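Local structure of Serine/threonine-protein kinase Tel1 (Chaetomium thermophilum, 6SKY) at residues 2024-2029 and 2038-2043; 2017-2022 and 2131-2136; 2615-2620 and 2845-2850. The protein is a serine/threonine protein kinase of the ATM subfamily that probably senses DNA damage and switches on checkpoint signalling by phosphorylating serine or threonine before glutamine. All blocks are in the same frame, centred on the assembly; numbering follows the deposited sequence.

Interaction 1 of 3, residues 2024-2029 and 2038-2043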
loop_
_atom_site.group_PDB
_atom_site.type_symbol
_atom_site.label_atom_id
_atom_site.label_comp_id
_atom_site.label_asym_id
_atom_site.label_seq_id
_atom_site.Cartn_x
_atom_site.Cartn_y
_atom_site.Cartn_z
ATOM N N TRP A 2024 6.888 -38.349 -3.501
ATOM C CA TRP A 2024 6.566 -39.407 -2.562
ATOM C C TRP A 2024 7.675 -40.433 -2.404
ATOM O O TRP A 2024 7.401 -41.563 -2.000
ATOM C CB TRP A 2024 5.279 -40.101 -2.987
ATOM C CG TRP A 2024 4.089 -39.218 -3.060
ATOM C CD1 TRP A 2024 3.253 -39.074 -4.113
ATOM C CD2 TRP A 2024 3.586 -38.366 -2.030
ATOM N NE1 TRP A 2024 2.264 -38.186 -3.813
ATOM C CE2 TRP A 2024 2.448 -37.736 -2.536
ATOM C CE3 TRP A 2024 3.994 -38.071 -0.731
ATOM C CZ2 TRP A 2024 1.719 -36.833 -1.796
ATOM C CZ3 TRP A 2024 3.270 -37.185 -0.009
ATOM C CH2 TRP A 2024 2.145 -36.575 -0.534
ATOM N N ASN A 2025 8.919 -40.071 -2.686
ATOM C CA ASN A 2025 10.022 -41.020 -2.623
ATOM C C ASN A 2025 11.121 -40.560 -1.680
ATOM O O ASN A 2025 12.284 -40.905 -1.865
ATOM C CB ASN A 2025 10.591 -41.287 -4.014
ATOM C CG ASN A 2025 11.107 -40.040 -4.687
ATOM O OD1 ASN A 2025 11.898 -39.292 -4.121
ATOM N ND2 ASN A 2025 10.664 -39.811 -5.909
ATOM N N LEU A 2026 10.782 -39.781 -0.689
ATOM C CA LEU A 2026 11.790 -39.459 0.298
ATOM C C LEU A 2026 11.855 -40.561 1.348
ATOM O O LEU A 2026 10.827 -41.105 1.750
ATOM C CB LEU A 2026 11.488 -38.135 0.982
ATOM C CG LEU A 2026 11.473 -36.806 0.231
ATOM C CD1 LEU A 2026 12.115 -35.745 1.088
ATOM C CD2 LEU A 2026 12.162 -36.896 -1.098
ATOM N N PRO A 2027 13.043 -40.912 1.805
ATOM C CA PRO A 2027 13.161 -41.883 2.896
ATOM C C PRO A 2027 12.885 -41.213 4.231
ATOM O O PRO A 2027 13.720 -40.474 4.760
ATOM C CB PRO A 2027 14.614 -42.357 2.780
ATOM C CG PRO A 2027 15.326 -41.293 2.010
ATOM C CD PRO A 2027 14.342 -40.324 1.451
ATOM N N ALA A 2028 11.722 -41.481 4.783
ATOM C CA ALA A 2028 11.294 -40.788 5.988
ATOM C C ALA A 2028 11.964 -41.397 7.209
ATOM O O ALA A 2028 11.982 -42.622 7.351
ATOM C CB ALA A 2028 9.782 -40.867 6.134
ATOM N N PRO A 2029 12.514 -40.587 8.109
ATOM C CA PRO A 2029 13.081 -41.137 9.339
ATOM C C PRO A 2029 12.011 -41.809 10.182
ATOM O O PRO A 2029 10.818 -41.535 10.057
ATOM C CB PRO A 2029 13.660 -39.908 10.046
ATOM C CG PRO A 2029 12.958 -38.760 9.452
ATOM C CD PRO A 2029 12.660 -39.127 8.042
ATOM N N THR A 2038 5.192 -37.347 10.106
ATOM C CA THR A 2038 4.048 -38.216 10.346
ATOM C C THR A 2038 3.037 -38.121 9.216
ATOM O O THR A 2038 2.609 -39.136 8.642
ATOM C CB THR A 2038 3.395 -37.828 11.669
ATOM O OG1 THR A 2038 4.308 -38.057 12.742
ATOM C CG2 THR A 2038 2.150 -38.626 11.905
ATOM N N VAL A 2039 2.636 -36.898 8.892
ATOM C CA VAL A 2039 1.657 -36.687 7.837
ATOM C C VAL A 2039 2.207 -37.158 6.494
ATOM O O VAL A 2039 1.492 -37.775 5.689
ATOM C CB VAL A 2039 1.251 -35.204 7.830
ATOM C CG1 VAL A 2039 0.776 -34.787 6.498
ATOM C CG2 VAL A 2039 0.183 -34.974 8.856
ATOM N N TYR A 2040 3.494 -36.914 6.250
ATOM C CA TYR A 2040 4.118 -37.346 5.011
ATOM C C TYR A 2040 4.110 -38.855 4.881
ATOM O O TYR A 2040 3.860 -39.381 3.798
ATOM C CB TYR A 2040 5.546 -36.831 4.945
ATOM C CG TYR A 2040 6.237 -37.196 3.669
ATOM C CD1 TYR A 2040 5.912 -36.565 2.493
ATOM C CD2 TYR A 2040 7.209 -38.173 3.637
ATOM C CE1 TYR A 2040 6.524 -36.891 1.332
ATOM C CE2 TYR A 2040 7.827 -38.502 2.473
ATOM C CZ TYR A 2040 7.478 -37.856 1.324
ATOM O OH TYR A 2040 8.090 -38.170 0.147
ATOM N N LYS A 2041 4.415 -39.571 5.961
ATOM C CA LYS A 2041 4.427 -41.025 5.888
ATOM C C LYS A 2041 3.043 -41.569 5.607
ATOM O O LYS A 2041 2.894 -42.522 4.841
ATOM C CB LYS A 2041 4.983 -41.620 7.172
ATOM C CG LYS A 2041 6.443 -41.336 7.369
ATOM C CD LYS A 2041 7.111 -42.435 8.140
ATOM C CE LYS A 2041 6.653 -42.463 9.568
ATOM N NZ LYS A 2041 7.385 -41.472 10.384
ATOM N N ALA A 2042 2.012 -40.962 6.193
ATOM C CA ALA A 2042 0.652 -41.391 5.874
ATOM C C ALA A 2042 0.332 -41.200 4.393
ATOM O O ALA A 2042 -0.195 -42.108 3.739
ATOM C CB ALA A 2042 -0.351 -40.641 6.739
ATOM N N TYR A 2043 0.650 -40.032 3.834
ATOM C CA TYR A 2043 0.309 -39.811 2.426
ATOM C C TYR A 2043 1.177 -40.637 1.486
ATOM O O TYR A 2043 0.704 -41.081 0.435
ATOM C CB TYR A 2043 0.416 -38.333 2.062
ATOM C CG TYR A 2043 -0.672 -37.512 2.670
ATOM C CD1 TYR A 2043 -1.990 -37.758 2.374
ATOM C CD2 TYR A 2043 -0.383 -36.498 3.551
ATOM C CE1 TYR A 2043 -2.980 -37.021 2.940
ATOM C CE2 TYR A 2043 -1.369 -35.756 4.114
ATOM C CZ TYR A 2043 -2.661 -36.020 3.812
ATOM O OH TYR A 2043 -3.645 -35.268 4.386
#
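Trp2024 lays the six-membered part of its indole beside Tyr2040. Trp2024 CE3 lies 3.5 Å from Tyr2040 CE1, but with ring centroids 5.5 Å apart and planes inclined by 31° the pair is oblique, neither stacked nor edge-to-face. The far corner of the indole, Trp2024 CH2, comes 3.6 Å from Tyr2043 CB, and the backbone C of Tyr2043 sits over one indole face, toward its rim. Further on, Leu2026 N donates to Tyr2040 OH at 3.2 Å with a nearly straight N-H (160°). Because the phenol oxygen also bonds Ile2023 O, it ties the loop to the helix at two backbone points. The tyrosine reaches them with CG anti to its backbone N (chi1 -178°), which sets the ring between Trp2024 and Leu2026, where Leu2026 CB lies 4.0 Å from Tyr2040 CE2. Ala2028 then rests its CB on the Lys2041 chain, 3.6 Å from Lys2041 CG. That chain bends at its last two torsions, bringing Lys2041 NZ to Pro2029 O in a weak 3.4 Å bond. The loop thus folds back over helix 2035-2047, which also packs against helices 2011-2021, 2077-2097 and 2124-2143 of the helical FAT region.

Interaction 2 of 3, residues 2017-2022 and 2131-2136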
loop_
_atom_site.group_PDB
_atom_site.type_symbol
_atom_site.label_atom_id
_atom_site.label_comp_id
_atom_site.label_asym_id
_atom_site.label_seq_id
_atom_site.Cartn_x
_atom_site.Cartn_y
_atom_site.Cartn_z
ATOM N N THR A 2017 7.493 -29.418 2.062
ATOM C CA THR A 2017 7.688 -29.161 0.643
ATOM C C THR A 2017 7.481 -30.418 -0.181
ATOM O O THR A 2017 6.899 -30.365 -1.268
ATOM C CB THR A 2017 9.083 -28.600 0.420
ATOM O OG1 THR A 2017 9.258 -27.437 1.231
ATOM C CG2 THR A 2017 9.276 -28.226 -1.010
ATOM N N ALA A 2018 7.948 -31.561 0.318
ATOM C CA ALA A 2018 7.747 -32.807 -0.404
ATOM C C ALA A 2018 6.274 -33.159 -0.504
ATOM O O ALA A 2018 5.833 -33.696 -1.520
ATOM C CB ALA A 2018 8.517 -33.929 0.277
ATOM N N ARG A 2019 5.495 -32.873 0.539
ATOM C CA ARG A 2019 4.070 -33.169 0.476
ATOM C C ARG A 2019 3.331 -32.201 -0.436
ATOM O O ARG A 2019 2.397 -32.595 -1.137
ATOM C CB ARG A 2019 3.470 -33.140 1.871
ATOM C CG ARG A 2019 2.016 -33.482 1.891
ATOM C CD ARG A 2019 1.429 -33.342 3.264
ATOM N NE ARG A 2019 1.673 -32.036 3.852
ATOM C CZ ARG A 2019 1.026 -30.934 3.511
ATOM N NH1 ARG A 2019 1.312 -29.792 4.101
ATOM N NH2 ARG A 2019 0.110 -30.972 2.570
ATOM N N LYS A 2020 3.723 -30.928 -0.437
ATOM C CA LYS A 2020 3.047 -29.958 -1.289
ATOM C C LYS A 2020 3.341 -30.199 -2.761
ATOM O O LYS A 2020 2.448 -30.072 -3.600
ATOM C CB LYS A 2020 3.448 -28.545 -0.897
ATOM C CG LYS A 2020 2.814 -28.070 0.368
ATOM C CD LYS A 2020 3.364 -26.730 0.752
ATOM C CE LYS A 2020 2.698 -26.217 1.998
ATOM N NZ LYS A 2020 1.238 -26.130 1.793
ATOM N N LEU A 2021 4.583 -30.525 -3.102
ATOM C CA LEU A 2021 4.906 -30.820 -4.490
ATOM C C LEU A 2021 4.599 -32.254 -4.879
ATOM O O LEU A 2021 4.725 -32.593 -6.056
ATOM C CB LEU A 2021 6.376 -30.531 -4.763
ATOM C CG LEU A 2021 6.757 -29.062 -4.681
ATOM C CD1 LEU A 2021 8.243 -28.903 -4.802
ATOM C CD2 LEU A 2021 6.048 -28.297 -5.760
ATOM N N GLU A 2022 4.214 -33.095 -3.922
ATOM C CA GLU A 2022 3.888 -34.500 -4.147
ATOM C C GLU A 2022 5.091 -35.279 -4.668
ATOM O O GLU A 2022 5.076 -35.854 -5.751
ATOM C CB GLU A 2022 2.691 -34.629 -5.080
ATOM C CG GLU A 2022 1.456 -34.016 -4.502
ATOM C CD GLU A 2022 0.225 -34.378 -5.272
ATOM O OE1 GLU A 2022 0.367 -34.852 -6.412
ATOM O OE2 GLU A 2022 -0.888 -34.198 -4.736
ATOM N N LEU A 2131 -5.918 -26.840 6.351
ATOM C CA LEU A 2131 -6.460 -26.695 5.008
ATOM C C LEU A 2131 -5.496 -27.217 3.950
ATOM O O LEU A 2131 -5.925 -27.815 2.955
ATOM C CB LEU A 2131 -6.815 -25.240 4.753
ATOM C CG LEU A 2131 -8.075 -24.747 5.447
ATOM C CD1 LEU A 2131 -8.320 -23.322 5.078
ATOM C CD2 LEU A 2131 -9.247 -25.585 5.064
ATOM N N SER A 2132 -4.192 -27.016 4.142
ATOM C CA SER A 2132 -3.234 -27.570 3.194
ATOM C C SER A 2132 -3.245 -29.089 3.221
ATOM O O SER A 2132 -3.222 -29.741 2.165
ATOM C CB SER A 2132 -1.839 -27.052 3.492
ATOM O OG SER A 2132 -1.307 -27.715 4.605
ATOM N N CYS A 2133 -3.291 -29.680 4.416
ATOM C CA CYS A 2133 -3.368 -31.134 4.482
ATOM C C CYS A 2133 -4.658 -31.652 3.861
ATOM O O CYS A 2133 -4.665 -32.717 3.243
ATOM C CB CYS A 2133 -3.231 -31.605 5.919
ATOM S SG CYS A 2133 -1.555 -31.582 6.530
ATOM N N ARG A 2134 -5.760 -30.919 4.009
ATOM C CA ARG A 2134 -7.016 -31.348 3.403
ATOM C C ARG A 2134 -6.937 -31.325 1.886
ATOM O O ARG A 2134 -7.497 -32.195 1.211
ATOM C CB ARG A 2134 -8.152 -30.461 3.888
ATOM C CG ARG A 2134 -9.496 -30.840 3.350
ATOM C CD ARG A 2134 -10.478 -29.725 3.531
ATOM N NE ARG A 2134 -10.813 -29.513 4.930
ATOM C CZ ARG A 2134 -11.615 -28.551 5.362
ATOM N NH1 ARG A 2134 -11.871 -28.428 6.648
ATOM N NH2 ARG A 2134 -12.159 -27.709 4.502
ATOM N N GLU A 2135 -6.250 -30.332 1.336
ATOM C CA GLU A 2135 -6.033 -30.288 -0.105
ATOM C C GLU A 2135 -5.251 -31.500 -0.588
ATOM O O GLU A 2135 -5.604 -32.124 -1.598
ATOM C CB GLU A 2135 -5.300 -29.007 -0.460
ATOM C CG GLU A 2135 -5.043 -28.820 -1.913
ATOM C CD GLU A 2135 -3.841 -27.953 -2.145
ATOM O OE1 GLU A 2135 -2.997 -27.874 -1.231
ATOM O OE2 GLU A 2135 -3.734 -27.346 -3.231
ATOM N N THR A 2136 -4.169 -31.837 0.116
ATOM C CA THR A 2136 -3.402 -33.029 -0.244
ATOM C C THR A 2136 -4.258 -34.285 -0.177
ATOM O O THR A 2136 -4.198 -35.136 -1.069
ATOM C CB THR A 2136 -2.194 -33.181 0.667
ATOM O OG1 THR A 2136 -1.403 -31.997 0.598
ATOM C CG2 THR A 2136 -1.361 -34.330 0.223
#
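Helices 2011-2021 and 2124-2143 of the FAT region meet here through Arg2019, whose side chain reaches across to Ser2132, Cys2133 and Thr2136. The local axes pass 10.4 Å apart at 46°, and the gap is bridged mainly by the long Arg2019 side chain reaching short residues of the other helix. Arg2019 starts out extended, then turns at chi3 (54°), which swings the guanidinium alongside the second helix. Arg2019 NH2 comes to Thr2136 OG1 at 2.7 Å, the oxygen lying at the edge of the guanidinium and in its plane; the N-H points poorly, at 123°, and the bond is weak. Arg2019 NH1 makes another weak bond, 3.4 Å to Ser2132 OG, a hydroxyl already bonded to Gln2129 O. Cys2133 SG sits over the centre of one guanidinium face, 4.0 Å from Arg2019 CZ, while Thr2136 CG2 packs 3.9 Å from Arg2019 CG. A leucine in place of Arg2019 would probably leave Thr2136 OG1 and Ser2132 OG without their donor from the first helix and Cys2133 SG without the flat group beneath it. Beyond Arg2019, the helix closes in a Schellman motif with Glu2022 at positive phi; Glu2022 O accepts a bond from Arg1970 of the second subunit. Chemically, the buried guanidinium meets hydroxyls and sulfur across this contact and no carboxylate. Glu2135 OE1 is 5.8 Å from Arg2019 NH2, so any help to the positive charge is likely to be through space, and the same may hold for Lys2020, whose NZ is 5.5 Å from Glu2135 OE1.

Interaction 3 of 3, residues 2615-2620 and 2845-2850. Unlike the reference sequence in segment 2845-2850: Leu2847 (reference Phe). Residues 2848, 2849, 2850 of segment 2845-2850 come from a tag, linker or insertion.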
loop_
_atom_site.group_PDB
_atom_site.type_symbol
_atom_site.label_atom_id
_atom_site.label_comp_id
_atom_site.label_asym_id
_atom_site.label_seq_id
_atom_site.Cartn_x
_atom_site.Cartn_y
_atom_site.Cartn_z
ATOM N N ASP A 2615 -31.473 12.573 33.971
ATOM C CA ASP A 2615 -31.917 12.225 32.624
ATOM C C ASP A 2615 -31.268 10.903 32.243
ATOM O O ASP A 2615 -30.105 10.867 31.836
ATOM C CB ASP A 2615 -31.572 13.323 31.627
ATOM C CG ASP A 2615 -32.678 14.348 31.491
ATOM O OD1 ASP A 2615 -33.734 14.166 32.136
ATOM O OD2 ASP A 2615 -32.494 15.331 30.742
ATOM N N LEU A 2616 -32.019 9.821 32.385
ATOM C CA LEU A 2616 -31.543 8.509 31.997
ATOM C C LEU A 2616 -31.759 8.215 30.528
ATOM O O LEU A 2616 -31.225 7.222 30.031
ATOM C CB LEU A 2616 -32.227 7.422 32.819
ATOM C CG LEU A 2616 -31.803 7.217 34.263
ATOM C CD1 LEU A 2616 -32.550 8.155 35.158
ATOM C CD2 LEU A 2616 -32.088 5.797 34.646
ATOM N N ARG A 2617 -32.525 9.036 29.817
ATOM C CA ARG A 2617 -32.708 8.767 28.400
ATOM C C ARG A 2617 -31.447 9.088 27.612
ATOM O O ARG A 2617 -31.148 8.409 26.628
ATOM C CB ARG A 2617 -33.899 9.544 27.860
ATOM C CG ARG A 2617 -34.529 8.885 26.672
ATOM C CD ARG A 2617 -35.402 9.841 25.917
ATOM N NE ARG A 2617 -36.092 9.168 24.826
ATOM C CZ ARG A 2617 -35.679 9.165 23.566
ATOM N NH1 ARG A 2617 -36.373 8.522 22.645
ATOM N NH2 ARG A 2617 -34.576 9.806 23.227
ATOM N N GLN A 2618 -30.685 10.091 28.040
ATOM C CA GLN A 2618 -29.370 10.323 27.458
ATOM C C GLN A 2618 -28.478 9.103 27.623
ATOM O O GLN A 2618 -27.844 8.644 26.666
ATOM C CB GLN A 2618 -28.722 11.541 28.109
ATOM C CG GLN A 2618 -29.488 12.825 27.928
ATOM C CD GLN A 2618 -29.566 13.244 26.485
ATOM O OE1 GLN A 2618 -30.634 13.234 25.884
ATOM N NE2 GLN A 2618 -28.432 13.612 25.920
ATOM N N ASP A 2619 -28.419 8.565 28.842
ATOM C CA ASP A 2619 -27.583 7.405 29.113
ATOM C C ASP A 2619 -28.033 6.194 28.317
ATOM O O ASP A 2619 -27.199 5.430 27.827
ATOM C CB ASP A 2619 -27.594 7.091 30.603
ATOM C CG ASP A 2619 -26.859 8.125 31.424
ATOM O OD1 ASP A 2619 -26.539 9.199 30.885
ATOM O OD2 ASP A 2619 -26.594 7.863 32.614
ATOM N N ALA A 2620 -29.344 6.006 28.164
ATOM C CA ALA A 2620 -29.847 4.845 27.437
ATOM C C ALA A 2620 -29.575 4.958 25.944
ATOM O O ALA A 2620 -29.158 3.984 25.304
ATOM C CB ALA A 2620 -31.336 4.682 27.694
ATOM N N ASP A 2845 -33.971 11.772 16.050
ATOM C CA ASP A 2845 -34.552 11.504 17.356
ATOM C C ASP A 2845 -34.889 12.849 17.985
ATOM O O ASP A 2845 -33.993 13.624 18.326
ATOM C CB ASP A 2845 -33.587 10.703 18.220
ATOM C CG ASP A 2845 -34.265 10.046 19.385
ATOM O OD1 ASP A 2845 -35.487 10.225 19.530
ATOM O OD2 ASP A 2845 -33.582 9.345 20.152
ATOM N N THR A 2846 -36.184 13.125 18.125
ATOM C CA THR A 2846 -36.623 14.437 18.581
ATOM C C THR A 2846 -36.178 14.723 20.009
ATOM O O THR A 2846 -35.983 15.886 20.378
ATOM C CB THR A 2846 -38.143 14.531 18.482
ATOM O OG1 THR A 2846 -38.584 13.874 17.292
ATOM C CG2 THR A 2846 -38.582 15.973 18.434
ATOM N N LEU A 2847 -36.003 13.686 20.816
ATOM C CA LEU A 2847 -35.841 13.828 22.250
ATOM C C LEU A 2847 -34.397 13.760 22.710
ATOM O O LEU A 2847 -34.148 13.839 23.913
ATOM C CB LEU A 2847 -36.654 12.751 22.966
ATOM C CG LEU A 2847 -38.166 12.832 22.793
ATOM C CD1 LEU A 2847 -38.829 11.593 23.334
ATOM C CD2 LEU A 2847 -38.674 14.047 23.512
ATOM N N TYR A 2848 -33.443 13.609 21.801
ATOM C CA TYR A 2848 -32.038 13.579 22.173
ATOM C C TYR A 2848 -31.487 14.996 22.165
ATOM O O TYR A 2848 -31.638 15.717 21.179
ATOM C CB TYR A 2848 -31.239 12.685 21.225
ATOM C CG TYR A 2848 -29.812 12.511 21.662
ATOM C CD1 TYR A 2848 -29.499 11.735 22.759
ATOM C CD2 TYR A 2848 -28.783 13.133 20.993
ATOM C CE1 TYR A 2848 -28.210 11.585 23.168
ATOM C CE2 TYR A 2848 -27.491 12.990 21.399
ATOM C CZ TYR A 2848 -27.209 12.218 22.485
ATOM O OH TYR A 2848 -25.911 12.074 22.891
ATOM N N GLN A 2849 -30.863 15.397 23.267
ATOM C CA GLN A 2849 -30.312 16.737 23.402
ATOM C C GLN A 2849 -28.843 16.731 23.009
ATOM O O GLN A 2849 -28.073 15.898 23.487
ATOM C CB GLN A 2849 -30.454 17.248 24.835
ATOM C CG GLN A 2849 -31.756 16.891 25.511
ATOM C CD GLN A 2849 -32.942 17.622 24.926
ATOM O OE1 GLN A 2849 -34.071 17.142 24.988
ATOM N NE2 GLN A 2849 -32.693 18.795 24.361
ATOM N N TRP A 2850 -28.456 17.667 22.155
ATOM C CA TRP A 2850 -27.087 17.734 21.670
ATOM C C TRP A 2850 -26.232 18.720 22.439
ATOM O O TRP A 2850 -25.076 18.935 22.075
ATOM C CB TRP A 2850 -27.072 18.082 20.191
ATOM C CG TRP A 2850 -27.578 16.994 19.359
ATOM C CD1 TRP A 2850 -28.864 16.763 19.022
ATOM C CD2 TRP A 2850 -26.810 15.960 18.755
ATOM N NE1 TRP A 2850 -28.954 15.652 18.235
ATOM C CE2 TRP A 2850 -27.699 15.140 18.055
ATOM C CE3 TRP A 2850 -25.453 15.651 18.735
ATOM C CZ2 TRP A 2850 -27.278 14.032 17.343
ATOM C CZ3 TRP A 2850 -25.041 14.561 18.028
ATOM C CH2 TRP A 2850 -25.944 13.759 17.345
#
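Asp2845 holds both carboxylate oxygens in use: Asp2845 OD2 receives Arg2617 NH2 in a salt bridge of 3.3 Å, and OD1 bonds the hydroxyl of Ser2436. The contact belongs to the PI3-kinase-like catalytic domain. Helix 2616-2632, which follows strand 2604-2611 and is probably the counterpart of kinase helix C, meets the loop between helices 2832-2843 and 2854-2860. The salt bridge is straight at the donor (169°), and OD2 lies close to the guanidinium plane at its edge. The carboxylate is turned the other way: the donor comes from above its plane, with the two planes 62° apart, so this is a single-contact bridge and not a paired, coplanar one. Arg2617 spans the distance with its chain extended from CG to NE. Leu2847, which differs from the reference sequence, covers one guanidinium face toward its rim, with Leu2847 CB 3.6 Å from Arg2617 NH2. Leu2847 is the third residue of a type I turn from Asp2845 to Tyr2848.

Tyr2848 and Gln2849 come from an insertion into the natural sequence, so their contacts describe this construct. Gln2618 bends at chi2 and offers both ends of its amide to the backbone of Gln2849: Gln2618 OE1 accepts from Gln2849 N and Gln2618 NE2 donates to Gln2849 O, both weak bonds of 3.4 Å. The same amide passes beside the Tyr2848 ring, its plane only 20° from that of the ring, and the nearest atoms are Gln2618 NE2 and Tyr2848 CE1, 3.4 Å apart.

How the interactions relate
Interactions 1 and 2 are neighbours, their centres about 12 Å apart, and interaction 1 is nested inside the chain loop that interaction 2 closes. Helix 2035-2047 joins them: Tyr2043 OH, beside its bond to Thr2137 OG1, lies 3.0 Å from Cys2133 O, a probable hydrogen bond, while Val2039 CG1 packs 3.6 Å from Arg2019 CD. Interaction 3 lies on the opposite side of the chain's centre, in the kinase region, its centre about 68 Å from that of interaction 1 and about 59 Å from that of interaction 2. It alone is near the active site: the Gln2618 side chain is about 8 Å from that of magnesium-binding Asp2779 and about 14 Å from the bound nucleotide analogue.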